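Local structure of diacylglycerol kinase (Bacillus anthracis, 3S40) at residues Val11-Pro17 and Asp41-Thr47. The protein probably phosphorylates diacylglycerol to phosphatidic acid, using a nucleoside triphosphate such as ATP as the phosphate donor. Numbering follows the deposited sequence.
Sequences VLLIVNP and DLHILHT
Val11, Leu13 and Val15 exchange six backbone hydrogen bonds with residues 41-47, pairing strands 11-15 and 42-46 in parallel as the two strands of a beta-alpha-beta unit whose helix is 24-38. Leu13 sits mid-way: its N reaches His43 O at 2.7 Å and its O receives Leu45 N at 3.0 Å, both bonds almost straight. Val11 O accepts His43 N and also a water that bridges to Asp41 OD1.

On the face toward helix 24-38, Leu42 CD1 lies 3.6 Å from Val11 CG1, while Ile44 CG2, which lies anti to the backbone N because chi1 (-55°) turns CG1 beside it, touches Leu13 CD2 and, at 4.1 Å, Val15 CG2. Leu35, Ala36 and Val32 of the helix pack on Leu42 and Ile44. On the other face Leu12 CD1 meets Leu45 CD1 at 3.9 Å, the two side chains crossing at about a right angle, both packed against Phe60 of helix 52-60. Thr47 N donates to Val15 O, its OG1 adding a weak second bond, and Thr47 CG2 rests 3.7 Å from Ile14 CG2.

Strand 42-46 is an outermost strand of this four-stranded parallel sheet; strand 11-15 continues the pairing through Leu12, Ile14 and Asn16 to strand 66-71. Beyond the strand ends, Asn16 is held by Lys18 N at OD1 and by Thr75 OG1 at ND2.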
loop_
_atom_site.group_PDB
_atom_site.type_symbol
_atom_site.label_atom_id
_atom_site.label_comp_id
_atom_site.label_asym_id
_atom_site.label_seq_id
_atom_site.Cartn_x
_atom_site.Cartn_y
_atom_site.Cartn_z
ATOM N N VAL A 11 -21.926 -0.016 7.413
ATOM C CA VAL A 11 -20.523 -0.381 7.577
ATOM C C VAL A 11 -20.370 -1.901 7.524
ATOM O O VAL A 11 -21.170 -2.651 8.113
ATOM C CB VAL A 11 -19.957 0.162 8.921
ATOM C CG1 VAL A 11 -18.489 -0.229 9.104
ATOM C CG2 VAL A 11 -20.157 1.687 9.029
ATOM N N LEU A 12 -19.350 -2.342 6.800
ATOM C CA LEU A 12 -18.869 -3.718 6.844
ATOM C C LEU A 12 -17.496 -3.802 7.503
ATOM O O LEU A 12 -16.577 -3.073 7.122
ATOM C CB LEU A 12 -18.743 -4.266 5.427
ATOM C CG LEU A 12 -17.991 -5.599 5.299
ATOM C CD1 LEU A 12 -18.713 -6.737 6.039
ATOM C CD2 LEU A 12 -17.773 -5.929 3.834
ATOM N N LEU A 13 -17.354 -4.704 8.473
ATOM C CA LEU A 13 -16.058 -5.052 9.049
ATOM C C LEU A 13 -15.662 -6.463 8.619
ATOM O O LEU A 13 -16.366 -7.442 8.913
ATOM C CB LEU A 13 -16.098 -4.964 10.595
ATOM C CG LEU A 13 -14.884 -5.529 11.355
ATOM C CD1 LEU A 13 -13.639 -4.673 11.080
ATOM C CD2 LEU A 13 -15.094 -5.630 12.875
ATOM N N ILE A 14 -14.548 -6.568 7.908
ATOM C CA ILE A 14 -14.011 -7.875 7.515
ATOM C C ILE A 14 -12.938 -8.260 8.504
ATOM O O ILE A 14 -12.004 -7.496 8.741
ATOM C CB ILE A 14 -13.412 -7.861 6.089
ATOM C CG1 ILE A 14 -14.508 -7.522 5.076
ATOM C CG2 ILE A 14 -12.739 -9.227 5.752
ATOM C CD1 ILE A 14 -13.999 -7.095 3.693
ATOM N N VAL A 15 -13.080 -9.443 9.089
ATOM C CA VAL A 15 -12.143 -9.922 10.098
ATOM C C VAL A 15 -11.399 -11.161 9.634
ATOM O O VAL A 15 -12.020 -12.175 9.316
ATOM C CB VAL A 15 -12.873 -10.299 11.399
ATOM C CG1 VAL A 15 -11.923 -11.035 12.349
ATOM C CG2 VAL A 15 -13.464 -9.046 12.055
ATOM N N ASN A 16 -10.074 -11.073 9.603
ATOM C CA ASN A 16 -9.221 -12.252 9.456
ATOM C C ASN A 16 -8.967 -12.830 10.844
ATOM O O ASN A 16 -8.253 -12.224 11.650
ATOM C CB ASN A 16 -7.899 -11.871 8.777
ATOM C CG ASN A 16 -6.951 -13.051 8.631
ATOM O OD1 ASN A 16 -7.262 -14.165 9.034
ATOM N ND2 ASN A 16 -5.789 -12.807 8.038
ATOM N N PRO A 17 -9.564 -14.000 11.135
ATOM C CA PRO A 17 -9.535 -14.566 12.488
ATOM C C PRO A 17 -8.116 -14.886 12.922
ATOM O O PRO A 17 -7.827 -14.947 14.116
ATOM C CB PRO A 17 -10.361 -15.858 12.352
ATOM C CG PRO A 17 -11.143 -15.703 11.086
ATOM C CD PRO A 17 -10.281 -14.871 10.188
ATOM N N ASP A 41 -25.505 0.532 12.014
ATOM C CA ASP A 41 -25.710 -0.618 11.125
ATOM C C ASP A 41 -24.365 -1.169 10.707
ATOM O O ASP A 41 -23.710 -0.649 9.796
ATOM C CB ASP A 41 -26.521 -0.222 9.890
ATOM C CG ASP A 41 -26.817 -1.402 8.955
ATOM O OD1 ASP A 41 -26.071 -2.408 8.936
ATOM O OD2 ASP A 41 -27.802 -1.313 8.197
ATOM N N LEU A 42 -23.969 -2.245 11.364
ATOM C CA LEU A 42 -22.624 -2.758 11.246
ATOM C C LEU A 42 -22.658 -4.254 10.961
ATOM O O LEU A 42 -23.271 -5.023 11.684
ATOM C CB LEU A 42 -21.863 -2.482 12.540
ATOM C CG LEU A 42 -20.479 -3.119 12.701
ATOM C CD1 LEU A 42 -19.549 -2.605 11.610
ATOM C CD2 LEU A 42 -19.889 -2.828 14.103
ATOM N N HIS A 43 -21.986 -4.666 9.906
ATOM C CA HIS A 43 -22.030 -6.049 9.502
ATOM C C HIS A 43 -20.620 -6.607 9.624
ATOM O O HIS A 43 -19.646 -6.019 9.121
ATOM C CB HIS A 43 -22.566 -6.153 8.063
ATOM C CG HIS A 43 -22.971 -7.540 7.670
ATOM N ND1 HIS A 43 -23.731 -7.807 6.557
ATOM C CD2 HIS A 43 -22.740 -8.736 8.263
ATOM C CE1 HIS A 43 -23.945 -9.107 6.473
ATOM N NE2 HIS A 43 -23.351 -9.694 7.496
ATOM N N ILE A 44 -20.497 -7.721 10.326
ATOM C CA ILE A 44 -19.190 -8.297 10.601
ATOM C C ILE A 44 -19.068 -9.670 9.985
ATOM O O ILE A 44 -19.891 -10.543 10.259
ATOM C CB ILE A 44 -18.949 -8.419 12.094
ATOM C CG1 ILE A 44 -19.144 -7.076 12.779
ATOM C CG2 ILE A 44 -17.554 -8.966 12.375
ATOM C CD1 ILE A 44 -18.905 -7.142 14.296
ATOM N N LEU A 45 -18.035 -9.865 9.167
ATOM C CA LEU A 45 -17.817 -11.143 8.492
ATOM C C LEU A 45 -16.412 -11.640 8.730
ATOM O O LEU A 45 -15.447 -10.898 8.541
ATOM C CB LEU A 45 -18.030 -11.005 6.978
ATOM C CG LEU A 45 -19.397 -10.569 6.450
ATOM C CD1 LEU A 45 -19.317 -10.405 4.922
ATOM C CD2 LEU A 45 -20.510 -11.572 6.838
ATOM N N HIS A 46 -16.280 -12.901 9.123
ATOM C CA HIS A 46 -14.953 -13.487 9.233
ATOM C C HIS A 46 -14.555 -14.056 7.885
ATOM O O HIS A 46 -15.403 -14.574 7.176
ATOM C CB HIS A 46 -14.941 -14.595 10.273
ATOM C CG HIS A 46 -15.360 -14.151 11.639
ATOM N ND1 HIS A 46 -15.246 -14.960 12.750
ATOM C CD2 HIS A 46 -15.892 -12.984 12.074
ATOM C CE1 HIS A 46 -15.693 -14.311 13.809
ATOM N NE2 HIS A 46 -16.086 -13.108 13.427
ATOM N N THR A 47 -13.280 -13.938 7.509
ATOM C CA THR A 47 -12.775 -14.669 6.341
ATOM C C THR A 47 -12.554 -16.126 6.740
ATOM O O THR A 47 -12.373 -16.417 7.910
ATOM C CB THR A 47 -11.425 -14.115 5.840
ATOM O OG1 THR A 47 -10.507 -14.034 6.942
ATOM C CG2 THR A 47 -11.602 -12.714 5.225
HETATM O O HOH W 1 -23.845 -2.902 7.234
#